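Local coordinates for protein D-alanyl-D-alanine carboxypeptidase DacD (Escherichia coli, PDB 5FSR) that removes the terminal D-alanine from peptidoglycan precursor peptides as a serine DD-carboxypeptidase of the penicillin-binding protein family, at residues 219-224 / 244-249; 318-323 / 354-359; 141-144 / 148-151; 109-112 / 116-119. All coordinates share one frame; numbering follows the deposited sequence.

Contact 1 (219-224 / 244-249); sequences NGLLWD and LIASAV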
loop_
_atom_site.group_PDB
_atom_site.type_symbol
_atom_site.label_atom_id
_atom_site.label_comp_id
_atom_site.label_asym_id
_atom_site.label_seq_id
_atom_site.Cartn_x
_atom_site.Cartn_y
_atom_site.Cartn_z
ATOM N N ASN A 219 8.159 -8.897 -7.158
ATOM C CA ASN A 219 8.253 -8.857 -5.701
ATOM C C ASN A 219 8.764 -10.176 -5.155
ATOM O O ASN A 219 7.982 -11.107 -4.929
ATOM C CB ASN A 219 6.892 -8.507 -5.070
ATOM C CG ASN A 219 6.961 -8.365 -3.541
ATOM O OD1 ASN A 219 8.032 -8.083 -2.976
ATOM N ND2 ASN A 219 5.820 -8.566 -2.868
ATOM N N GLY A 220 10.072 -10.230 -4.906
ATOM C CA GLY A 220 10.715 -11.410 -4.349
ATOM C C GLY A 220 10.154 -11.918 -3.034
ATOM O O GLY A 220 10.143 -13.118 -2.795
ATOM N N LEU A 221 9.689 -11.018 -2.174
ATOM C CA LEU A 221 9.201 -11.418 -0.860
ATOM C C LEU A 221 7.987 -12.367 -0.876
ATOM O O LEU A 221 7.760 -13.079 0.113
ATOM C CB LEU A 221 8.916 -10.188 0.023
ATOM C CG LEU A 221 10.144 -9.420 0.541
ATOM C CD1 LEU A 221 9.709 -8.122 1.201
ATOM C CD2 LEU A 221 10.983 -10.238 1.527
ATOM N N LEU A 222 7.233 -12.395 -1.971
ATOM C CA LEU A 222 6.126 -13.361 -2.153
ATOM C C LEU A 222 6.499 -14.844 -1.936
ATOM O O LEU A 222 5.634 -15.621 -1.518
ATOM C CB LEU A 222 5.503 -13.215 -3.566
ATOM C CG LEU A 222 4.665 -11.975 -3.894
ATOM C CD1 LEU A 222 4.112 -12.057 -5.313
ATOM C CD2 LEU A 222 3.525 -11.782 -2.893
ATOM N N TRP A 223 7.750 -15.218 -2.260
ATOM C CA TRP A 223 8.262 -16.592 -2.123
ATOM C C TRP A 223 9.010 -16.824 -0.807
ATOM O O TRP A 223 9.714 -17.810 -0.686
ATOM C CB TRP A 223 9.238 -16.951 -3.280
ATOM C CG TRP A 223 8.605 -17.171 -4.599
ATOM C CD1 TRP A 223 8.062 -18.338 -5.059
ATOM C CD2 TRP A 223 8.464 -16.212 -5.654
ATOM N NE1 TRP A 223 7.560 -18.152 -6.327
ATOM C CE2 TRP A 223 7.797 -16.861 -6.723
ATOM C CE3 TRP A 223 8.827 -14.861 -5.801
ATOM C CZ2 TRP A 223 7.475 -16.209 -7.925
ATOM C CZ3 TRP A 223 8.497 -14.203 -7.006
ATOM C CH2 TRP A 223 7.827 -14.889 -8.053
ATOM N N ASP A 224 8.860 -15.929 0.166
ATOM C CA ASP A 224 9.526 -16.077 1.459
ATOM C C ASP A 224 8.877 -17.222 2.204
ATOM O O ASP A 224 7.663 -17.265 2.338
ATOM C CB ASP A 224 9.421 -14.789 2.267
ATOM C CG ASP A 224 10.294 -14.793 3.514
ATOM O OD1 ASP A 224 10.969 -15.797 3.815
ATOM O OD2 ASP A 224 10.288 -13.775 4.235
ATOM N N LEU A 244 10.805 -0.319 -1.611
ATOM C CA LEU A 244 9.955 -1.497 -1.409
ATOM C C LEU A 244 8.665 -1.168 -0.640
ATOM O O LEU A 244 8.624 -0.231 0.142
ATOM C CB LEU A 244 10.747 -2.559 -0.673
ATOM C CG LEU A 244 10.042 -3.897 -0.414
ATOM C CD1 LEU A 244 11.030 -5.039 -0.361
ATOM C CD2 LEU A 244 9.254 -3.846 0.874
ATOM N N ILE A 245 7.600 -1.927 -0.946
ATOM C CA ILE A 245 6.341 -1.918 -0.208
ATOM C C ILE A 245 5.914 -3.385 -0.053
ATOM O O ILE A 245 5.461 -4.001 -1.012
ATOM C CB ILE A 245 5.276 -1.040 -0.878
ATOM C CG1 ILE A 245 5.855 0.367 -1.067
ATOM C CG2 ILE A 245 3.991 -0.961 -0.044
ATOM C CD1 ILE A 245 4.880 1.469 -1.329
ATOM N N ALA A 246 6.125 -3.936 1.165
ATOM C CA ALA A 246 5.636 -5.239 1.547
ATOM C C ALA A 246 4.503 -5.151 2.588
ATOM O O ALA A 246 4.317 -4.145 3.293
ATOM C CB ALA A 246 6.780 -6.089 2.057
ATOM N N SER A 247 3.719 -6.209 2.668
ATOM C CA SER A 247 2.653 -6.299 3.643
ATOM C C SER A 247 2.496 -7.778 3.986
ATOM O O SER A 247 2.550 -8.626 3.101
ATOM C CB SER A 247 1.363 -5.677 3.116
ATOM O OG SER A 247 0.262 -5.984 3.940
ATOM N N ALA A 248 2.380 -8.058 5.273
ATOM C CA ALA A 248 2.415 -9.422 5.799
ATOM C C ALA A 248 1.259 -9.619 6.759
ATOM O O ALA A 248 0.869 -8.696 7.465
ATOM C CB ALA A 248 3.736 -9.701 6.489
ATOM N N VAL A 249 0.677 -10.806 6.698
ATOM C CA VAL A 249 -0.364 -11.214 7.585
ATOM C C VAL A 249 0.263 -12.171 8.606
ATOM O O VAL A 249 1.267 -12.824 8.349
ATOM C CB VAL A 249 -1.525 -11.909 6.825
ATOM C CG1 VAL A 249 -2.539 -12.527 7.800
ATOM C CG2 VAL A 249 -2.234 -10.929 5.922
#
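A buried, wholly apolar contact sets Leu221, from a short 3-10 turn, against Leu244 and Ala246 on the central sheet of the carboxypeptidase domain. One methyl does the work: Leu221 CD1 comes within 3.7 Å of Leu244 CD1 and equally within 3.7 Å of Ala246 CB, so it rests on two alternate residues on the same face of strand 242-250. The two leucine side chains cross at about a right angle. Leu221 CG lies opposite its carbonyl carbon (chi1 -72°), while Leu244 has CG anti to the backbone N (chi1 -178°), which turns its CD1 branch toward Leu221 CD1. Ala246 suits its place because a single methyl lets the larger leucine come down close to the strand; Ile245 between them points to the other side, where it packs on helix 182-193. The sheet is the five-stranded antiparallel one of the penicillin-binding and beta-lactamase fold, and helix 265-282 covers the same side as Leu221, with Leu221 on Glu269 and Arg273 and Leu244 on Ala272. Next to this strand runs strand 228-236, which carries the Lys-Thr-Gly motif; Ile245 shares backbone hydrogen bonds with Leu232 and Lys233, the latter a substrate-binding residue by similarity. The turn is drawn together by Trp223 N to Gly220 O, 3.2 Å, and by Asp224 N to Leu221 O, 3.1 Å. At its start, Asn219 OD1 takes a weak bond from Leu221 N at 3.5 Å, bent to 142°, and the same side chain touches Thr234 of the motif.

Contact 2 (318-323 / 354-359); sequences MVLPKA and LYDRDK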
loop_
_atom_site.group_PDB
_atom_site.type_symbol
_atom_site.label_atom_id
_atom_site.label_comp_id
_atom_site.label_asym_id
_atom_site.label_seq_id
_atom_site.Cartn_x
_atom_site.Cartn_y
_atom_site.Cartn_z
ATOM N N MET A 318 -6.284 -1.108 19.073
ATOM C CA MET A 318 -5.044 -0.454 19.465
ATOM C C MET A 318 -3.820 -1.340 19.218
ATOM O O MET A 318 -3.903 -2.563 19.294
ATOM C CB MET A 318 -5.156 -0.088 20.936
ATOM C CG MET A 318 -4.469 1.194 21.311
ATOM S SD MET A 318 -4.673 1.470 23.081
ATOM C CE MET A 318 -3.169 2.432 23.275
ATOM N N VAL A 319 -2.701 -0.713 18.875
ATOM C CA VAL A 319 -1.429 -1.421 18.743
ATOM C C VAL A 319 -0.673 -1.333 20.087
ATOM O O VAL A 319 -0.393 -0.229 20.569
ATOM C CB VAL A 319 -0.579 -0.843 17.595
ATOM C CG1 VAL A 319 0.746 -1.583 17.460
ATOM C CG2 VAL A 319 -1.334 -0.926 16.277
ATOM N N LEU A 320 -0.361 -2.492 20.669
ATOM C CA LEU A 320 0.363 -2.579 21.968
ATOM C C LEU A 320 1.523 -3.561 21.902
ATOM O O LEU A 320 1.436 -4.555 21.184
ATOM C CB LEU A 320 -0.582 -3.025 23.080
ATOM C CG LEU A 320 -1.713 -2.043 23.422
ATOM C CD1 LEU A 320 -2.702 -2.677 24.366
ATOM C CD2 LEU A 320 -1.217 -0.724 23.990
ATOM N N PRO A 321 2.625 -3.294 22.641
ATOM C CA PRO A 321 3.623 -4.354 22.802
ATOM C C PRO A 321 3.035 -5.564 23.501
ATOM O O PRO A 321 2.161 -5.419 24.356
ATOM C CB PRO A 321 4.706 -3.709 23.672
ATOM C CG PRO A 321 4.544 -2.258 23.456
ATOM C CD PRO A 321 3.082 -2.034 23.249
ATOM N N LYS A 322 3.502 -6.745 23.118
ATOM C CA LYS A 322 2.981 -7.989 23.675
ATOM C C LYS A 322 3.229 -8.077 25.185
ATOM O O LYS A 322 2.393 -8.602 25.929
ATOM C CB LYS A 322 3.620 -9.189 22.985
ATOM C CG LYS A 322 3.415 -9.247 21.480
ATOM C CD LYS A 322 3.495 -10.681 20.978
ATOM C CE LYS A 322 2.820 -10.863 19.634
ATOM N NZ LYS A 322 2.763 -12.318 19.367
ATOM N N ALA A 323 4.388 -7.584 25.626
ATOM C CA ALA A 323 4.696 -7.555 27.035
ATOM C C ALA A 323 3.702 -6.698 27.819
ATOM O O ALA A 323 3.525 -6.928 29.013
ATOM C CB ALA A 323 6.115 -7.069 27.262
ATOM N N LEU A 354 -8.141 4.282 29.909
ATOM C CA LEU A 354 -7.404 3.045 29.677
ATOM C C LEU A 354 -5.993 3.192 30.194
ATOM O O LEU A 354 -5.317 4.132 29.814
ATOM C CB LEU A 354 -7.388 2.690 28.191
ATOM C CG LEU A 354 -7.001 1.229 27.954
ATOM C CD1 LEU A 354 -8.241 0.358 28.056
ATOM C CD2 LEU A 354 -6.305 1.022 26.622
ATOM N N TYR A 355 -5.566 2.259 31.049
ATOM C CA TYR A 355 -4.222 2.240 31.631
ATOM C C TYR A 355 -3.363 1.122 31.033
ATOM O O TYR A 355 -3.863 0.026 30.729
ATOM C CB TYR A 355 -4.283 2.050 33.155
ATOM C CG TYR A 355 -4.627 3.310 33.885
ATOM C CD1 TYR A 355 -5.945 3.726 33.997
ATOM C CD2 TYR A 355 -3.633 4.109 34.432
ATOM C CE1 TYR A 355 -6.274 4.900 34.657
ATOM C CE2 TYR A 355 -3.945 5.283 35.091
ATOM C CZ TYR A 355 -5.269 5.678 35.195
ATOM O OH TYR A 355 -5.591 6.838 35.844
ATOM N N ASP A 356 -2.083 1.446 30.824
ATOM C CA ASP A 356 -1.015 0.481 30.636
ATOM C C ASP A 356 -0.035 0.673 31.817
ATOM O O ASP A 356 0.581 1.720 31.947
ATOM C CB ASP A 356 -0.335 0.744 29.306
ATOM C CG ASP A 356 0.721 -0.285 28.968
ATOM O OD1 ASP A 356 1.128 -1.091 29.834
ATOM O OD2 ASP A 356 1.127 -0.273 27.783
ATOM N N ARG A 357 0.088 -0.351 32.659
ATOM C CA ARG A 357 0.766 -0.258 33.969
ATOM C C ARG A 357 0.097 0.872 34.796
ATOM O O ARG A 357 -1.112 0.808 35.047
ATOM C CB ARG A 357 2.300 -0.094 33.830
ATOM C CG ARG A 357 3.018 -1.210 33.073
ATOM C CD ARG A 357 4.498 -0.905 32.927
ATOM N NE ARG A 357 5.170 -1.721 31.915
ATOM C CZ ARG A 357 6.464 -1.616 31.599
ATOM N NH1 ARG A 357 7.259 -0.739 32.221
ATOM N NH2 ARG A 357 6.989 -2.398 30.669
ATOM N N ASP A 358 0.858 1.918 35.126
ATOM C CA ASP A 358 0.387 3.073 35.885
ATOM C C ASP A 358 0.343 4.334 34.994
ATOM O O ASP A 358 0.442 5.447 35.488
ATOM C CB ASP A 358 1.310 3.288 37.114
ATOM C CG ASP A 358 2.780 3.569 36.726
ATOM O OD1 ASP A 358 3.329 2.868 35.845
ATOM O OD2 ASP A 358 3.388 4.505 37.283
ATOM N N LYS A 359 0.222 4.163 33.678
ATOM C CA LYS A 359 0.144 5.300 32.757
ATOM C C LYS A 359 -1.132 5.213 31.927
ATOM O O LYS A 359 -1.419 4.185 31.322
ATOM C CB LYS A 359 1.367 5.364 31.838
ATOM C CG LYS A 359 2.602 5.976 32.493
ATOM C CD LYS A 359 3.403 4.951 33.279
ATOM C CE LYS A 359 4.715 5.505 33.824
ATOM N NZ LYS A 359 5.701 5.774 32.739
#
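In the C-terminal beta domain, Met318 and Leu354 meet between two sheets, one built from strands 283-289 and 316-321, the other from strands 328-330, 350-356 and 359-366. Met318 SD lies 3.9 Å from Leu354 CD2, and the two side chains slide past each other in opposite directions. The methionine chain is extended beyond CG (chi2 -179°), which carries its sulfur across the gap between strands whose CA atoms stay far apart; a long, unbranched, apolar side chain suits that span. Leu354 answers with CG anti to its backbone N (chi1 -163°). Ile288, touched by both, and Val361 and Trp364 add to the filling of this two-sheet beta sandwich. Further along, Leu320 and Asp356 each start toward the opposite segment, but their approach is looser, with Leu320 CD2 4.5 Å from Asp356 OD2. That carboxylate oxygen is buried without a polar partner, and Asp356 OD1 lies close to Glu324 OE1, a like-charged neighbour; together these would tend to favour protonation of one of the acids. Asp356 also opens the type II' beta turn that ends at Lys359, closed by Asp356 N to Lys359 O at 2.9 Å and Lys359 N to Asp356 O at 3.0 Å. Arg357, the second residue of the turn, has a positive phi, and its guanidinium makes a salt bridge to Glu324 through NH2.

Contact 3 (141-144 / 148-151); sequences YIAG and QFVE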
loop_
_atom_site.group_PDB
_atom_site.type_symbol
_atom_site.label_atom_id
_atom_site.label_comp_id
_atom_site.label_asym_id
_atom_site.label_seq_id
_atom_site.Cartn_x
_atom_site.Cartn_y
_atom_site.Cartn_z
ATOM N N TYR A 141 -9.097 4.032 -21.299
ATOM C CA TYR A 141 -10.441 3.487 -21.054
ATOM C C TYR A 141 -11.158 4.223 -19.901
ATOM O O TYR A 141 -12.334 4.585 -20.051
ATOM C CB TYR A 141 -10.424 1.983 -20.762
ATOM C CG TYR A 141 -11.811 1.364 -20.698
ATOM C CD1 TYR A 141 -12.656 1.377 -21.809
ATOM C CD2 TYR A 141 -12.261 0.725 -19.545
ATOM C CE1 TYR A 141 -13.912 0.787 -21.758
ATOM C CE2 TYR A 141 -13.512 0.124 -19.483
ATOM C CZ TYR A 141 -14.333 0.154 -20.585
ATOM O OH TYR A 141 -15.570 -0.441 -20.533
ATOM N N ILE A 142 -10.442 4.473 -18.802
ATOM C CA ILE A 142 -11.051 5.032 -17.577
ATOM C C ILE A 142 -11.368 6.537 -17.624
ATOM O O ILE A 142 -12.451 6.952 -17.250
ATOM C CB ILE A 142 -10.207 4.693 -16.322
ATOM C CG1 ILE A 142 -10.245 3.194 -16.076
ATOM C CG2 ILE A 142 -10.759 5.413 -15.075
ATOM C CD1 ILE A 142 -9.165 2.696 -15.148
ATOM N N ALA A 143 -10.427 7.347 -18.063
ATOM C CA ALA A 143 -10.632 8.794 -18.115
ATOM C C ALA A 143 -10.824 9.391 -19.521
ATOM O O ALA A 143 -11.133 10.558 -19.658
ATOM C CB ALA A 143 -9.464 9.468 -17.426
ATOM N N GLY A 144 -10.637 8.594 -20.568
ATOM C CA GLY A 144 -10.647 9.105 -21.935
ATOM C C GLY A 144 -9.257 9.513 -22.390
ATOM O O GLY A 144 -9.058 9.748 -23.585
ATOM N N GLN A 148 -6.069 13.169 -18.055
ATOM C CA GLN A 148 -7.280 13.185 -17.234
ATOM C C GLN A 148 -7.172 12.118 -16.182
ATOM O O GLN A 148 -7.858 12.172 -15.201
ATOM C CB GLN A 148 -8.531 12.887 -18.051
ATOM C CG GLN A 148 -8.813 13.876 -19.163
ATOM C CD GLN A 148 -8.363 13.346 -20.521
ATOM O OE1 GLN A 148 -7.200 12.986 -20.709
ATOM N NE2 GLN A 148 -9.275 13.296 -21.454
ATOM N N PHE A 149 -6.374 11.101 -16.459
ATOM C CA PHE A 149 -6.151 10.013 -15.533
ATOM C C PHE A 149 -5.246 10.496 -14.395
ATOM O O PHE A 149 -5.464 10.154 -13.238
ATOM C CB PHE A 149 -5.499 8.847 -16.261
ATOM C CG PHE A 149 -5.545 7.599 -15.498
ATOM C CD1 PHE A 149 -6.666 6.793 -15.549
ATOM C CD2 PHE A 149 -4.475 7.245 -14.668
ATOM C CE1 PHE A 149 -6.726 5.633 -14.792
ATOM C CE2 PHE A 149 -4.522 6.092 -13.947
ATOM C CZ PHE A 149 -5.649 5.279 -14.013
ATOM N N VAL A 150 -4.262 11.320 -14.757
ATOM C CA VAL A 150 -3.333 11.952 -13.819
ATOM C C VAL A 150 -4.099 12.980 -12.962
ATOM O O VAL A 150 -3.718 13.267 -11.806
ATOM C CB VAL A 150 -2.151 12.622 -14.566
ATOM C CG1 VAL A 150 -1.149 13.239 -13.606
ATOM C CG2 VAL A 150 -1.425 11.601 -15.455
ATOM N N GLU A 151 -5.161 13.538 -13.532
ATOM C CA GLU A 151 -6.029 14.428 -12.789
ATOM C C GLU A 151 -6.703 13.619 -11.700
ATOM O O GLU A 151 -6.738 14.081 -10.577
ATOM C CB GLU A 151 -7.068 15.074 -13.680
ATOM C CG GLU A 151 -7.508 16.461 -13.247
ATOM C CD GLU A 151 -7.995 17.293 -14.433
ATOM O OE1 GLU A 151 -8.298 16.721 -15.502
ATOM O OE2 GLU A 151 -8.070 18.523 -14.289
#
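Ala143 CB fits into the corner between Gln148 and Phe149, 3.6 Å from Gln148 CB and equally 3.6 Å from Phe149 N. The alanine methyl suits this place, for the two backbones come very near each other here: the CA atoms of Ala143 and Phe149 are only 5.3 Å apart. Beside it, Ile142 meets the rim of the Phe149 ring. Its CD1 lies 3.8 Å from Phe149 CE1, and its CB, in the plane of the ring, stands 3.9 Å from that same CE1, so the branched side chain borders the ring edge. Phe149 gets there because its CG is anti to the backbone N (chi1 -165°), which swings the ring back toward Ile142 although the CB itself starts off to the side. Gln148 is exposed to solvent, and its CB packs on the methyl of Ala143. In the next shell, Thr70 and Val73 of helix 66-79 touch the ring, Val74 of that helix touches Ile142, and Met152 packs on both Ile142 and Ala143. Gly144, with phi of 91°, ends the first helix; without a side chain it accepts backbone angles that would press a CB against the preceding carbonyl. The arrangement is that of two consecutive helices, 132-143 and 146-159, joined by a tight turn at Gly144 in the helical part of the penicillin-binding fold, against helix 66-79, which follows Ser64, the probable acylated serine.

Contact 4 (109-112 / 116-119); sequences MFLK and RVSV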
loop_
_atom_site.group_PDB
_atom_site.type_symbol
_atom_site.label_atom_id
_atom_site.label_comp_id
_atom_site.label_asym_id
_atom_site.label_seq_id
_atom_site.Cartn_x
_atom_site.Cartn_y
_atom_site.Cartn_z
ATOM N N MET A 109 3.379 -5.592 -20.636
ATOM C CA MET A 109 2.479 -6.720 -20.849
ATOM C C MET A 109 2.599 -7.252 -22.283
ATOM O O MET A 109 2.173 -8.382 -22.573
ATOM C CB MET A 109 1.049 -6.238 -20.607
ATOM C CG MET A 109 -0.013 -7.305 -20.492
ATOM S SD MET A 109 -1.570 -6.514 -20.088
ATOM C CE MET A 109 -2.565 -7.980 -20.074
ATOM N N PHE A 110 3.132 -6.406 -23.174
ATOM C CA PHE A 110 3.325 -6.706 -24.606
ATOM C C PHE A 110 1.968 -6.827 -25.293
ATOM O O PHE A 110 1.635 -7.845 -25.911
ATOM C CB PHE A 110 4.221 -7.933 -24.856
ATOM C CG PHE A 110 5.620 -7.782 -24.334
ATOM C CD1 PHE A 110 6.497 -6.897 -24.930
ATOM C CD2 PHE A 110 6.078 -8.543 -23.266
ATOM C CE1 PHE A 110 7.805 -6.752 -24.463
ATOM C CE2 PHE A 110 7.391 -8.392 -22.777
ATOM C CZ PHE A 110 8.252 -7.493 -23.376
ATOM N N LEU A 111 1.203 -5.748 -25.166
ATOM C CA LEU A 111 -0.063 -5.575 -25.859
ATOM C C LEU A 111 0.208 -5.057 -27.270
ATOM O O LEU A 111 1.160 -4.333 -27.491
ATOM C CB LEU A 111 -0.909 -4.535 -25.109
ATOM C CG LEU A 111 -1.332 -4.799 -23.685
ATOM C CD1 LEU A 111 -2.004 -3.561 -23.111
ATOM C CD2 LEU A 111 -2.248 -6.011 -23.578
ATOM N N LYS A 112 -0.663 -5.396 -28.204
ATOM C CA LYS A 112 -0.579 -4.892 -29.578
ATOM C C LYS A 112 -1.838 -4.095 -29.893
ATOM O O LYS A 112 -2.905 -4.415 -29.408
ATOM C CB LYS A 112 -0.390 -6.034 -30.556
ATOM C CG LYS A 112 -0.262 -5.596 -32.005
ATOM N N ARG A 116 -8.034 -6.865 -27.946
ATOM C CA ARG A 116 -9.213 -6.693 -27.146
ATOM C C ARG A 116 -9.003 -7.504 -25.851
ATOM O O ARG A 116 -8.921 -8.742 -25.886
ATOM C CB ARG A 116 -10.439 -7.148 -27.939
ATOM C CG ARG A 116 -10.879 -6.106 -28.977
ATOM C CD ARG A 116 -12.026 -6.566 -29.895
ATOM N NE ARG A 116 -13.248 -6.963 -29.174
ATOM C CZ ARG A 116 -14.125 -6.121 -28.583
ATOM N NH1 ARG A 116 -13.986 -4.787 -28.645
ATOM N NH2 ARG A 116 -15.186 -6.617 -27.941
ATOM N N VAL A 117 -8.917 -6.792 -24.724
ATOM C CA VAL A 117 -8.457 -7.359 -23.438
ATOM C C VAL A 117 -9.395 -6.914 -22.297
ATOM O O VAL A 117 -9.901 -5.777 -22.305
ATOM C CB VAL A 117 -7.020 -6.879 -23.118
ATOM C CG1 VAL A 117 -6.472 -7.525 -21.842
ATOM C CG2 VAL A 117 -6.094 -7.163 -24.288
ATOM N N SER A 118 -9.618 -7.810 -21.326
ATOM C CA SER A 118 -10.438 -7.484 -20.149
ATOM C C SER A 118 -9.738 -6.424 -19.301
ATOM O O SER A 118 -8.516 -6.278 -19.387
ATOM C CB SER A 118 -10.861 -8.740 -19.318
ATOM O OG SER A 118 -9.792 -9.592 -18.945
ATOM N N VAL A 119 -10.530 -5.635 -18.567
ATOM C CA VAL A 119 -10.037 -4.824 -17.447
ATOM C C VAL A 119 -9.252 -5.707 -16.467
ATOM O O VAL A 119 -8.167 -5.341 -16.073
ATOM C CB VAL A 119 -11.182 -4.043 -16.743
ATOM C CG1 VAL A 119 -10.785 -3.569 -15.345
ATOM C CG2 VAL A 119 -11.580 -2.829 -17.572
#
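Val117 spreads its two methyls over two residues of the loop before it, Met109 and Leu111. It lies on strand 116-118, which pairs antiparallel with strand 88-90 in a small two-stranded sheet at the edge of the carboxypeptidase domain. Val117 CG1 faces Met109 CE at 4.3 Å, and Val117 CG2 faces Leu111 CD2 at 4.1 Å. With CG1 anti to the backbone N (chi1 -176°), the other methyl falls beside the N, and the valine fork can serve both partners at once. Met109 is stretched straight along its whole length (chi3 178°), which lets its terminal methyl reach the strand from a backbone that stays well away; Leu111 comes obliquely across the valine with one branch. Beta-branched Val suits an extended strand, while the long Met and the branched Leu bridge the gap between backbones that are 8.9 Å apart at Leu111 CA and Val117 CA; no hydrogen bond joins the two segments. Trp210 of strand 207-210 touches all three side chains, and Leu122 of helix 119-127 packs on Leu111 and Val117, so the cluster is buried on several sides. The loop backbone is held from elsewhere: Asp133 takes hydrogen bonds from Met109 N through OD1 and from Leu111 N through OD2. Asp133 follows closely on Ser130, an active-site residue by similarity, so the carboxylate ties this loop to the Ser-Gly-Asn motif. Where the strand gives way to helix 119-127, Ser118 is the N-cap, its OG turned back (chi1 52°) to bond Asp121 N.

Contact 3, between two helices, and contact 4, on the small sheet before helix 119-127, are neighbours: their centres are 18 Å apart and they touch where Tyr141 CE2 packs on Val119 CG2 at 4.0 Å. Contact 1 lies on the central sheet, 30 Å between centres from contact 3 and 26 Å from contact 4. Each of the three has one side chain within about 10 Å of a probable active-site residue. By side-chain distance, Leu244 is about 7 Å from Lys233 and about 10 Å from Ser64, Phe149 about 9 Å from Lys67, and Met109 about 9 Å from Ser130, all active-site or substrate residues by similarity. Contact 2 stands apart in the C-terminal domain, its centre 51 Å from that of contact 4.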